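Long-range contact in membrane-associated protein VP24 (Marburg virus - Musoke, Kenya, 1980, PDB 4OR8), which probably acts as a minor matrix protein of the virion, with a role in nucleocapsid assembly and virus budding: residues Phe105-Lys117 and Val133-Thr145. Numbering follows the deposited sequence. Where two conformers were deposited one is given.
Sequences FLALRILLGVALK and VHMLSEWLLLEVT
Gly113 and Ser137 mark the tight part of an antiparallel helix pair in the pyramidal fold of VP24, where helices 105-115 and 133-142 run at 154° with their axes 7.7 Å apart at closest approach. Gly113 CA and Ser137 CA lie 4.6 Å apart, a spacing consistent with the lack of a side chain on Gly113, where a CB would point toward the partner helix. Leu140 CB and Leu141 CD2 pack directly on Gly113 CA, the latter at 3.9 Å. Next to them, Leu116 CD2 fits among Leu136 CB, the Ser137 backbone and Leu140 CD1. On the far side of helix 105-115, Leu111 packs on Phe175 of helix 161-178 and Val213 of strand 210-221.

Arg109, its CG anti to the backbone N (chi1 -171°) and its chain extended from there to NE, reaches across Leu140 into the turn after helix 133-142. Val144 CA sits 3.6 Å above the centre of its guanidinium; Leu140 CD2 lies over the opposite face. Arg109 NH2 meets Thr145 O at 3.0 Å on a lone pair, with NH1 above the carbonyl plane. NH2 also donates to Trp139 O, and these three bonds limit the guanidinium's rotation. CZ stands over the Trp139 five-membered ring, a cation-pi contact.

The margins face solvent: exposed Val144 CG1 comes no closer to Leu106 than CD1, at 4.2 Å, and partly exposed Lys117 bends at chi2 and chi3, bringing NZ in plane to the edge of the partly exposed His134 ring. Back at the tight crossing, Ser137 OG donates to Gly113 O at 2.8 Å, tilted 29° from the carbonyl plane.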
loop_
_atom_site.group_PDB
_atom_site.type_symbol
_atom_site.label_atom_id
_atom_site.label_comp_id
_atom_site.label_asym_id
_atom_site.label_seq_id
_atom_site.Cartn_x
_atom_site.Cartn_y
_atom_site.Cartn_z
ATOM N N PHE B 105 -3.594 14.176 -0.689
ATOM C CA PHE B 105 -4.834 14.454 -1.417
ATOM C C PHE B 105 -4.619 15.411 -2.588
ATOM O O PHE B 105 -5.397 15.427 -3.541
ATOM C CB PHE B 105 -5.948 14.957 -0.488
ATOM C CG PHE B 105 -5.565 16.148 0.350
ATOM C CD1 PHE B 105 -5.516 17.420 -0.204
ATOM C CD2 PHE B 105 -5.278 15.998 1.700
ATOM C CE1 PHE B 105 -5.171 18.516 0.567
ATOM C CE2 PHE B 105 -4.935 17.091 2.479
ATOM C CZ PHE B 105 -4.881 18.352 1.910
ATOM N N LEU B 106 -3.564 16.211 -2.509
ATOM C CA LEU B 106 -3.172 17.069 -3.617
ATOM C C LEU B 106 -2.465 16.227 -4.673
ATOM O O LEU B 106 -2.559 16.500 -5.870
ATOM C CB LEU B 106 -2.251 18.185 -3.124
ATOM C CG LEU B 106 -2.797 19.610 -3.231
ATOM C CD1 LEU B 106 -4.234 19.675 -2.749
ATOM C CD2 LEU B 106 -1.928 20.563 -2.435
ATOM N N ALA B 107 -1.756 15.199 -4.218
ATOM C CA ALA B 107 -1.058 14.295 -5.121
ATOM C C ALA B 107 -2.058 13.399 -5.839
ATOM O O ALA B 107 -1.858 13.037 -6.998
ATOM C CB ALA B 107 -0.041 13.461 -4.358
ATOM N N LEU B 108 -3.132 13.038 -5.144
ATOM C CA LEU B 108 -4.200 12.261 -5.752
ATOM C C LEU B 108 -4.885 13.096 -6.816
ATOM O O LEU B 108 -5.234 12.598 -7.885
ATOM C CB LEU B 108 -5.227 11.825 -4.706
ATOM C CG LEU B 108 -6.445 11.098 -5.283
ATOM C CD1 LEU B 108 -6.044 9.752 -5.852
ATOM C CD2 LEU B 108 -7.536 10.935 -4.246
ATOM N N ARG B 109 -5.077 14.375 -6.506
ATOM C CA ARG B 109 -5.716 15.306 -7.425
ATOM C C ARG B 109 -4.918 15.382 -8.718
ATOM O O ARG B 109 -5.481 15.347 -9.809
ATOM C CB ARG B 109 -5.818 16.686 -6.780
ATOM C CG ARG B 109 -6.663 17.690 -7.542
ATOM C CD ARG B 109 -6.607 19.050 -6.854
ATOM N NE ARG B 109 -7.190 20.118 -7.662
ATOM C CZ ARG B 109 -8.374 20.671 -7.431
ATOM N NH1 ARG B 109 -9.113 20.264 -6.407
ATOM N NH2 ARG B 109 -8.819 21.636 -8.224
ATOM N N ILE B 110 -3.601 15.473 -8.577
ATOM C CA ILE B 110 -2.689 15.489 -9.712
ATOM C C ILE B 110 -2.800 14.195 -10.510
ATOM O O ILE B 110 -2.834 14.209 -11.741
ATOM C CB ILE B 110 -1.233 15.682 -9.241
ATOM C CG1 ILE B 110 -1.039 17.099 -8.699
ATOM C CG2 ILE B 110 -0.253 15.412 -10.370
ATOM C CD1 ILE B 110 0.360 17.376 -8.203
ATOM N N LEU B 111 -2.871 13.079 -9.795
ATOM C CA LEU B 111 -2.956 11.766 -10.415
ATOM C C LEU B 111 -4.246 11.653 -11.227
ATOM O O LEU B 111 -4.251 11.118 -12.336
ATOM C CB LEU B 111 -2.882 10.681 -9.338
ATOM C CG LEU B 111 -2.508 9.254 -9.742
ATOM C CD1 LEU B 111 -1.944 8.514 -8.542
ATOM C CD2 LEU B 111 -3.714 8.516 -10.293
ATOM N N LEU B 112 -5.334 12.175 -10.675
ATOM C CA LEU B 112 -6.616 12.164 -11.367
ATOM C C LEU B 112 -6.573 13.008 -12.635
ATOM O O LEU B 112 -7.171 12.647 -13.649
ATOM C CB LEU B 112 -7.738 12.639 -10.444
ATOM C CG LEU B 112 -8.338 11.554 -9.551
ATOM C CD1 LEU B 112 -9.395 12.130 -8.632
ATOM C CD2 LEU B 112 -8.929 10.454 -10.409
ATOM N N GLY B 113 -5.863 14.129 -12.577
ATOM C CA GLY B 113 -5.713 14.991 -13.735
ATOM C C GLY B 113 -5.054 14.252 -14.884
ATOM O O GLY B 113 -5.439 14.404 -16.042
ATOM N N VAL B 114 -4.057 13.442 -14.553
ATOM C CA VAL B 114 -3.372 12.615 -15.536
ATOM C C VAL B 114 -4.307 11.561 -16.131
ATOM O O VAL B 114 -4.322 11.348 -17.344
ATOM C CB VAL B 114 -2.134 11.930 -14.913
ATOM C CG1 VAL B 114 -1.544 10.898 -15.863
ATOM C CG2 VAL B 114 -1.096 12.969 -14.540
ATOM N N ALA B 115 -5.090 10.917 -15.268
ATOM C CA ALA B 115 -6.005 9.852 -15.677
ATOM C C ALA B 115 -7.032 10.350 -16.687
ATOM O O ALA B 115 -7.381 9.644 -17.632
ATOM C CB ALA B 115 -6.705 9.268 -14.469
ATOM N N LEU B 116 -7.512 11.572 -16.487
ATOM C CA LEU B 116 -8.477 12.165 -17.408
ATOM C C LEU B 116 -7.911 12.369 -18.811
ATOM O O LEU B 116 -8.668 12.560 -19.765
ATOM C CB LEU B 116 -9.002 13.498 -16.867
ATOM C CG LEU B 116 -10.286 13.506 -16.036
ATOM C CD1 LEU B 116 -10.206 12.531 -14.878
ATOM C CD2 LEU B 116 -10.560 14.910 -15.528
ATOM N N LYS B 117 -6.588 12.340 -18.942
ATOM C CA LYS B 117 -5.976 12.520 -20.256
ATOM C C LYS B 117 -5.526 11.191 -20.855
ATOM O O LYS B 117 -4.858 11.180 -21.883
ATOM C CB LYS B 117 -4.806 13.513 -20.216
ATOM C CG LYS B 117 -5.185 14.915 -19.752
ATOM C CD LYS B 117 -6.262 15.542 -20.630
ATOM C CE LYS B 117 -5.743 15.805 -22.037
ATOM N NZ LYS B 117 -6.797 16.374 -22.924
ATOM N N VAL B 133 -13.752 17.345 -20.533
ATOM C CA VAL B 133 -12.768 16.550 -19.806
ATOM C C VAL B 133 -11.419 17.267 -19.777
ATOM O O VAL B 133 -10.694 17.218 -18.782
ATOM C CB VAL B 133 -12.612 15.142 -20.421
ATOM C CG1 VAL B 133 -11.441 14.399 -19.796
ATOM C CG2 VAL B 133 -13.897 14.343 -20.248
ATOM N N HIS B 134 -11.099 17.952 -20.868
ATOM C CA HIS B 134 -9.869 18.725 -20.942
ATOM C C HIS B 134 -9.864 19.854 -19.916
ATOM O O HIS B 134 -8.866 20.077 -19.230
ATOM C CB HIS B 134 -9.673 19.291 -22.345
ATOM C CG HIS B 134 -8.390 20.038 -22.518
ATOM N ND1 HIS B 134 -8.341 21.408 -22.662
ATOM C CD2 HIS B 134 -7.107 19.608 -22.566
ATOM C CE1 HIS B 134 -7.083 21.789 -22.795
ATOM N NE2 HIS B 134 -6.314 20.716 -22.740
ATOM N N MET B 135 -10.984 20.562 -19.815
ATOM C CA MET B 135 -11.131 21.621 -18.826
ATOM C C MET B 135 -11.015 21.061 -17.413
ATOM O O MET B 135 -10.339 21.645 -16.567
ATOM C CB MET B 135 -12.472 22.341 -18.997
ATOM C CG MET B 135 -12.508 23.332 -20.149
ATOM S SD MET B 135 -14.100 24.169 -20.311
ATOM C CE MET B 135 -15.068 22.927 -21.161
ATOM N N LEU B 136 -11.677 19.932 -17.164
ATOM C CA LEU B 136 -11.620 19.275 -15.860
ATOM C C LEU B 136 -10.192 18.892 -15.515
ATOM O O LEU B 136 -9.726 19.115 -14.399
ATOM C CB LEU B 136 -12.503 18.027 -15.839
ATOM C CG LEU B 136 -14.012 18.256 -15.897
ATOM C CD1 LEU B 136 -14.762 16.929 -15.928
ATOM C CD2 LEU B 136 -14.470 19.104 -14.724
ATOM N N SER B 137 -9.501 18.319 -16.491
ATOM C CA SER B 137 -8.129 17.877 -16.298
ATOM C C SER B 137 -7.217 19.033 -15.900
ATOM O O SER B 137 -6.410 18.901 -14.981
ATOM C CB SER B 137 -7.604 17.196 -17.561
ATOM O OG SER B 137 -6.299 16.694 -17.349
ATOM N N GLU B 138 -7.348 20.161 -16.595
ATOM C CA GLU B 138 -6.546 21.340 -16.288
ATOM C C GLU B 138 -6.866 21.859 -14.895
ATOM O O GLU B 138 -5.976 22.292 -14.165
ATOM C CB GLU B 138 -6.770 22.445 -17.323
ATOM C CG GLU B 138 -6.072 22.205 -18.651
ATOM C CD GLU B 138 -6.239 23.361 -19.625
ATOM O OE1 GLU B 138 -7.086 24.246 -19.373
ATOM O OE2 GLU B 138 -5.520 23.383 -20.647
ATOM N N TRP B 139 -8.143 21.806 -14.535
ATOM C CA TRP B 139 -8.597 22.246 -13.222
ATOM C C TRP B 139 -7.992 21.403 -12.104
ATOM O O TRP B 139 -7.626 21.923 -11.049
ATOM C CB TRP B 139 -10.127 22.212 -13.155
ATOM C CG TRP B 139 -10.672 22.239 -11.766
ATOM C CD1 TRP B 139 -10.515 23.230 -10.844
ATOM C CD2 TRP B 139 -11.478 21.233 -11.141
ATOM N NE1 TRP B 139 -11.167 22.901 -9.680
ATOM C CE2 TRP B 139 -11.767 21.679 -9.837
ATOM C CE3 TRP B 139 -11.980 19.996 -11.557
ATOM C CZ2 TRP B 139 -12.533 20.935 -8.945
ATOM C CZ3 TRP B 139 -12.747 19.258 -10.671
ATOM C CH2 TRP B 139 -13.013 19.730 -9.380
ATOM N N LEU B 140 -7.878 20.100 -12.338
ATOM C CA LEU B 140 -7.321 19.205 -11.332
ATOM C C LEU B 140 -5.807 19.357 -11.202
ATOM O O LEU B 140 -5.259 19.248 -10.106
ATOM C CB LEU B 140 -7.690 17.754 -11.643
ATOM C CG LEU B 140 -9.173 17.409 -11.506
ATOM C CD1 LEU B 140 -9.481 16.086 -12.180
ATOM C CD2 LEU B 140 -9.567 17.369 -10.040
ATOM N N LEU B 141 -5.136 19.617 -12.317
ATOM C CA LEU B 141 -3.679 19.706 -12.320
ATOM C C LEU B 141 -3.154 21.058 -11.846
ATOM O O LEU B 141 -2.130 21.126 -11.168
ATOM C CB LEU B 141 -3.124 19.402 -13.715
ATOM C CG LEU B 141 -3.263 17.966 -14.223
ATOM C CD1 LEU B 141 -2.848 17.872 -15.679
ATOM C CD2 LEU B 141 -2.436 17.022 -13.373
ATOM N N LEU B 142 -3.853 22.131 -12.201
ATOM C CA LEU B 142 -3.344 23.479 -11.953
ATOM C C LEU B 142 -3.977 24.182 -10.751
ATOM O O LEU B 142 -3.412 25.138 -10.222
ATOM C CB LEU B 142 -3.509 24.343 -13.204
ATOM C CG LEU B 142 -2.806 23.850 -14.468
ATOM C CD1 LEU B 142 -3.106 24.774 -15.633
ATOM C CD2 LEU B 142 -1.309 23.743 -14.238
ATOM N N GLU B 143 -5.143 23.716 -10.320
ATOM C CA GLU B 143 -5.858 24.383 -9.237
ATOM C C GLU B 143 -6.036 23.490 -8.015
ATOM O O GLU B 143 -5.793 22.283 -8.068
ATOM C CB GLU B 143 -7.224 24.869 -9.722
ATOM C CG GLU B 143 -7.178 25.641 -11.029
ATOM C CD GLU B 143 -8.560 25.967 -11.559
ATOM O OE1 GLU B 143 -9.375 26.527 -10.793
ATOM O OE2 GLU B 143 -8.832 25.656 -12.738
ATOM N N VAL B 144 -6.463 24.100 -6.914
ATOM C CA VAL B 144 -6.738 23.371 -5.683
ATOM C C VAL B 144 -8.138 23.710 -5.190
ATOM O O VAL B 144 -8.542 23.307 -4.099
ATOM C CB VAL B 144 -5.714 23.704 -4.583
ATOM C CG1 VAL B 144 -4.317 23.272 -5.011
ATOM C CG2 VAL B 144 -5.748 25.193 -4.256
ATOM N N THR B 145 -8.871 24.457 -6.008
ATOM C CA THR B 145 -10.234 24.853 -5.680
ATOM C C THR B 145 -11.163 23.645 -5.679
ATOM O O THR B 145 -10.932 22.671 -6.396
ATOM C CB THR B 145 -10.757 25.895 -6.674
ATOM O OG1 THR B 145 -10.768 25.333 -7.993
ATOM C CG2 THR B 145 -9.862 27.126 -6.663
#